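Local atomic coordinates of chitinase A (PDB entry 4MNK), a protein that probably hydrolyses chitin as a plant class V chitinase of glycosyl hydrolase family 18, and binds a chain of N-acetylglucosamine units in its cleft. Residues A[275-279]-A[280-284]; A[129-132]-A[133-137]. One frame throughout, in Å; residues are numbered along the deposited sequence.

Contact 1 (A[275-279]-A[280-284]); sequences QNFIR and GGARE
Phe-277 lays its ring against the methyl of Ala-282, five residues on, where helix 271-279 ends and the chain turns back toward strand 283-287. A first torsion of -172° turns the ring to the carbonyl side of its own residue, and Ala-282 CB sits over the centre of one face, 3.5 Å from the centroid, a CH-pi contact. The ring also touches Ala-295 of strand 292-297 and Val-302 of strand 300-304. The backbone here makes a Schellman motif: Ala-282 N donates to Phe-277 O at 3.1 Å, and Gly-281 N to Ile-278 O at 3.0 Å. Gly-281, the C-prime residue, has a positive phi of 117°, where a CB would jam against the preceding carbonyl oxygen. Ile-278 can be followed outward: CB and CG2 lie beside Ala-282 O, and CG1 carries CD1 on to Glu-284, 3.9 Å from its OE1 and about as near its CB. Glu-284 OE1 is hydrogen-bonded to Tyr-304 OH, and a water links the same OE1 to Gln-275 NE2. A second water donates to both Ile-278 O and Ala-282 O, bridging the turn. On the exposed side, Arg-279 bends at chi3 and grips Asn-276 OD1 end-on with both terminal nitrogens, NH1 at 2.8 Å and NH2 at 3.0 Å, while Asn-276 ND2 reaches Glu-273.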
loop_
_atom_site.group_PDB
_atom_site.type_symbol
_atom_site.label_atom_id
_atom_site.label_comp_id
_atom_site.label_asym_id
_atom_site.label_seq_id
_atom_site.Cartn_x
_atom_site.Cartn_y
_atom_site.Cartn_z
ATOM N N GLN A 275 -0.616 17.995 9.903
ATOM C CA GLN A 275 -0.153 18.526 11.187
ATOM C C GLN A 275 0.146 20.025 11.099
ATOM O O GLN A 275 -0.203 20.785 12.008
ATOM C CB GLN A 275 1.071 17.759 11.705
ATOM C CG GLN A 275 0.840 16.264 11.923
ATOM C CD GLN A 275 -0.266 15.978 12.922
ATOM O OE1 GLN A 275 -0.057 16.036 14.132
ATOM N NE2 GLN A 275 -1.451 15.652 12.415
ATOM N N ASN A 276 0.776 20.445 10.002
ATOM C CA ASN A 276 1.006 21.867 9.736
ATOM C C ASN A 276 -0.314 22.629 9.615
ATOM O O ASN A 276 -0.453 23.730 10.147
ATOM C CB ASN A 276 1.834 22.057 8.458
ATOM C CG ASN A 276 3.245 21.495 8.571
ATOM O OD1 ASN A 276 3.762 21.271 9.666
ATOM N ND2 ASN A 276 3.877 21.276 7.425
ATOM N N PHE A 277 -1.275 22.021 8.920
ATOM C CA PHE A 277 -2.620 22.567 8.730
ATOM C C PHE A 277 -3.280 22.848 10.083
ATOM O O PHE A 277 -3.811 23.941 10.307
ATOM C CB PHE A 277 -3.427 21.566 7.893
ATOM C CG PHE A 277 -4.785 22.047 7.444
ATOM C CD1 PHE A 277 -5.886 21.205 7.568
ATOM C CD2 PHE A 277 -4.964 23.298 6.852
ATOM C CE1 PHE A 277 -7.151 21.604 7.135
ATOM C CE2 PHE A 277 -6.227 23.707 6.417
ATOM C CZ PHE A 277 -7.322 22.858 6.563
ATOM N N ILE A 278 -3.205 21.875 10.990
ATOM C CA ILE A 278 -3.762 22.003 12.339
ATOM C C ILE A 278 -3.024 23.069 13.163
ATOM O O ILE A 278 -3.657 23.907 13.812
ATOM C CB ILE A 278 -3.776 20.633 13.075
ATOM C CG1 ILE A 278 -4.738 19.661 12.380
ATOM C CG2 ILE A 278 -4.160 20.798 14.545
ATOM C CD1 ILE A 278 -4.501 18.200 12.713
ATOM N N ARG A 279 -1.692 23.046 13.133
ATOM C CA ARG A 279 -0.901 24.053 13.845
ATOM C C ARG A 279 -1.147 25.470 13.314
ATOM O O ARG A 279 -1.014 26.448 14.052
ATOM C CB ARG A 279 0.590 23.698 13.831
ATOM C CG ARG A 279 0.991 22.729 14.943
ATOM C CD ARG A 279 2.493 22.489 14.994
ATOM N NE ARG A 279 2.873 21.332 14.192
ATOM C CZ ARG A 279 3.355 21.392 12.953
ATOM N NH1 ARG A 279 3.660 20.272 12.317
ATOM N NH2 ARG A 279 3.539 22.561 12.352
ATOM N N GLY A 280 -1.542 25.567 12.047
ATOM C CA GLY A 280 -1.881 26.839 11.426
ATOM C C GLY A 280 -3.325 27.276 11.608
ATOM O O GLY A 280 -3.758 28.250 10.992
ATOM N N GLY A 281 -4.075 26.561 12.444
ATOM C CA GLY A 281 -5.425 26.988 12.806
ATOM C C GLY A 281 -6.581 26.085 12.416
ATOM O O GLY A 281 -7.724 26.388 12.748
ATOM N N ALA A 282 -6.311 24.988 11.711
ATOM C CA ALA A 282 -7.377 24.041 11.375
ATOM C C ALA A 282 -7.847 23.300 12.621
ATOM O O ALA A 282 -7.054 23.028 13.524
ATOM C CB ALA A 282 -6.914 23.062 10.323
ATOM N N ARG A 283 -9.139 22.980 12.666
ATOM C CA ARG A 283 -9.703 22.233 13.784
ATOM C C ARG A 283 -9.746 20.748 13.458
ATOM O O ARG A 283 -10.316 20.348 12.442
ATOM C CB ARG A 283 -11.112 22.733 14.121
ATOM C CG ARG A 283 -11.731 22.056 15.345
ATOM C CD ARG A 283 -13.126 22.583 15.656
ATOM N NE ARG A 283 -13.130 24.007 15.996
ATOM C CZ ARG A 283 -12.957 24.495 17.223
ATOM N NH1 ARG A 283 -12.759 23.682 18.255
ATOM N NH2 ARG A 283 -12.982 25.807 17.418
ATOM N N GLU A 284 -9.144 19.939 14.326
ATOM C CA GLU A 284 -9.185 18.487 14.195
ATOM C C GLU A 284 -10.403 17.918 14.910
ATOM O O GLU A 284 -10.720 18.312 16.036
ATOM C CB GLU A 284 -7.913 17.847 14.758
ATOM C CG GLU A 284 -7.971 16.322 14.803
ATOM C CD GLU A 284 -6.652 15.690 15.175
ATOM O OE1 GLU A 284 -6.060 15.018 14.307
ATOM O OE2 GLU A 284 -6.209 15.861 16.330
HETATM O O HOH W 1 -3.411 14.715 14.118
HETATM O O HOH W 2 -5.711 24.165 15.607
#

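Contact 2 (A[129-132]-A[133-137]); sequences ENFV and KLVSE
Glu-129 O takes a weak bond from Lys-133 N, 3.3 Å away, and Lys-133 CG passes close to the same oxygen. Asn-130 lies side by side with the extended Lys-133 chain, both pointing the same way, and its OD1 meets Lys-133 NZ in a weak hydrogen bond of 3.4 Å. Phe-131 follows, its CG opposite the backbone N (chi1 -169°), which lays its ring along the next turn: Val-135 CG2 stands over one face, offset toward the rim and 3.9 Å from the centroid, while Leu-134 CD2 approaches the edge at 4.1 Å from CE2. Cutting this side chain back to an alanine is likely to leave Val-135 CG2 and Leu-134 CD2 without the ring they pack on and to open a gap beside Tyr-119, which meets that ring edge-to-face. Phe-131 O accepts from Val-135 N at 2.9 Å, an i to i+4 helical bond. Val-132 O accepts from Ser-136 N in the same pattern, and Ser-136 CB lies 3.3 Å from Val-132 O. Helix 125-149 connects the parallel strands 114-119 and 155-161 of the TIM barrel; Leu-134 packs on helices 80-90 and 93-110, and Val-132 and Val-135 rest on Phe-179 of helix 177-183.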
loop_
_atom_site.group_PDB
_atom_site.type_symbol
_atom_site.label_atom_id
_atom_site.label_comp_id
_atom_site.label_asym_id
_atom_site.label_seq_id
_atom_site.Cartn_x
_atom_site.Cartn_y
_atom_site.Cartn_z
ATOM N N GLU A 129 -6.911 -14.223 -15.005
ATOM C CA GLU A 129 -6.412 -15.506 -15.502
ATOM C C GLU A 129 -4.942 -15.432 -15.904
ATOM O O GLU A 129 -4.152 -16.320 -15.577
ATOM C CB GLU A 129 -7.256 -15.990 -16.683
ATOM C CG GLU A 129 -8.639 -16.494 -16.297
ATOM C CD GLU A 129 -9.566 -16.699 -17.488
ATOM O OE1 GLU A 129 -9.158 -16.437 -18.641
ATOM O OE2 GLU A 129 -10.721 -17.122 -17.263
ATOM N N ASN A 130 -4.574 -14.366 -16.609
ATOM C CA ASN A 130 -3.195 -14.203 -17.052
ATOM C C ASN A 130 -2.248 -13.814 -15.917
ATOM O O ASN A 130 -1.078 -14.202 -15.920
ATOM C CB ASN A 130 -3.110 -13.218 -18.217
ATOM C CG ASN A 130 -3.738 -13.762 -19.495
ATOM O OD1 ASN A 130 -4.044 -14.954 -19.602
ATOM N ND2 ASN A 130 -3.923 -12.888 -20.475
ATOM N N PHE A 131 -2.760 -13.056 -14.948
ATOM C CA PHE A 131 -1.996 -12.705 -13.748
ATOM C C PHE A 131 -1.691 -13.957 -12.926
ATOM O O PHE A 131 -0.586 -14.105 -12.405
ATOM C CB PHE A 131 -2.760 -11.666 -12.918
ATOM C CG PHE A 131 -1.960 -11.037 -11.800
ATOM C CD1 PHE A 131 -2.559 -10.804 -10.568
ATOM C CD2 PHE A 131 -0.630 -10.654 -11.977
ATOM C CE1 PHE A 131 -1.854 -10.205 -9.524
ATOM C CE2 PHE A 131 0.087 -10.057 -10.932
ATOM C CZ PHE A 131 -0.531 -9.833 -9.707
ATOM N N VAL A 132 -2.668 -14.861 -12.836
ATOM C CA VAL A 132 -2.475 -16.176 -12.216
ATOM C C VAL A 132 -1.281 -16.915 -12.840
ATOM O O VAL A 132 -0.462 -17.486 -12.119
ATOM C CB VAL A 132 -3.778 -17.030 -12.287
ATOM C CG1 VAL A 132 -3.495 -18.524 -12.114
ATOM C CG2 VAL A 132 -4.787 -16.548 -11.253
ATOM N N LYS A 133 -1.178 -16.887 -14.170
ATOM C CA LYS A 133 -0.055 -17.516 -14.873
ATOM C C LYS A 133 1.273 -16.899 -14.441
ATOM O O LYS A 133 2.208 -17.617 -14.099
ATOM C CB LYS A 133 -0.218 -17.407 -16.392
ATOM C CG LYS A 133 -1.428 -18.136 -16.964
ATOM C CD LYS A 133 -1.534 -17.919 -18.468
ATOM C CE LYS A 133 -2.889 -18.345 -19.003
ATOM N NZ LYS A 133 -2.997 -18.096 -20.468
ATOM N N LEU A 134 1.345 -15.568 -14.441
ATOM C CA LEU A 134 2.563 -14.864 -14.034
ATOM C C LEU A 134 2.984 -15.230 -12.614
ATOM O O LEU A 134 4.138 -15.589 -12.371
ATOM C CB LEU A 134 2.392 -13.344 -14.145
ATOM C CG LEU A 134 3.642 -12.517 -13.811
ATOM C CD1 LEU A 134 4.601 -12.483 -14.999
ATOM C CD2 LEU A 134 3.266 -11.105 -13.371
ATOM N N VAL A 135 2.039 -15.131 -11.682
ATOM C CA VAL A 135 2.333 -15.348 -10.269
ATOM C C VAL A 135 2.713 -16.804 -9.982
ATOM O O VAL A 135 3.628 -17.067 -9.199
ATOM C CB VAL A 135 1.177 -14.854 -9.366
ATOM C CG1 VAL A 135 1.432 -15.200 -7.907
ATOM C CG2 VAL A 135 1.003 -13.346 -9.510
ATOM N N SER A 136 2.037 -17.747 -10.638
ATOM C CA SER A 136 2.371 -19.159 -10.465
ATOM C C SER A 136 3.806 -19.432 -10.923
ATOM O O SER A 136 4.567 -20.124 -10.241
ATOM C CB SER A 136 1.385 -20.051 -11.217
ATOM O OG SER A 136 1.664 -21.419 -10.980
ATOM N N GLU A 137 4.171 -18.868 -12.073
ATOM C CA GLU A 137 5.523 -19.001 -12.616
ATOM C C GLU A 137 6.564 -18.326 -11.719
ATOM O O GLU A 137 7.663 -18.852 -11.524
ATOM C CB GLU A 137 5.575 -18.461 -14.049
ATOM C CG GLU A 137 4.825 -19.352 -15.051
ATOM C CD GLU A 137 4.364 -18.628 -16.314
ATOM O OE1 GLU A 137 4.787 -17.481 -16.561
ATOM O OE2 GLU A 137 3.567 -19.224 -17.072
#

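Both contacts are local, yet they lie on opposite sides of the chain's centre, with nearest atoms about 34 Å apart, and share no helix or strand. Contact 1 is at the surface, where a short helix stops and a strand begins; glycines, backbone bonds and waters make much of it. Contact 2 runs through an unbroken helix of the barrel, partly buried, with regular i to i+4 bonds and apolar packing, aromatic and aliphatic, against neighbouring helices. Each sets a phenylalanine ring under a methyl, but from different spacings: five residues round the turn in 275-284, four along the helix in 129-137. Their polar side chains differ too: an arginine holding an asparagine oxygen with two hydrogen bonds in contact 1, a weak lysine-asparagine hydrogen bond in contact 2.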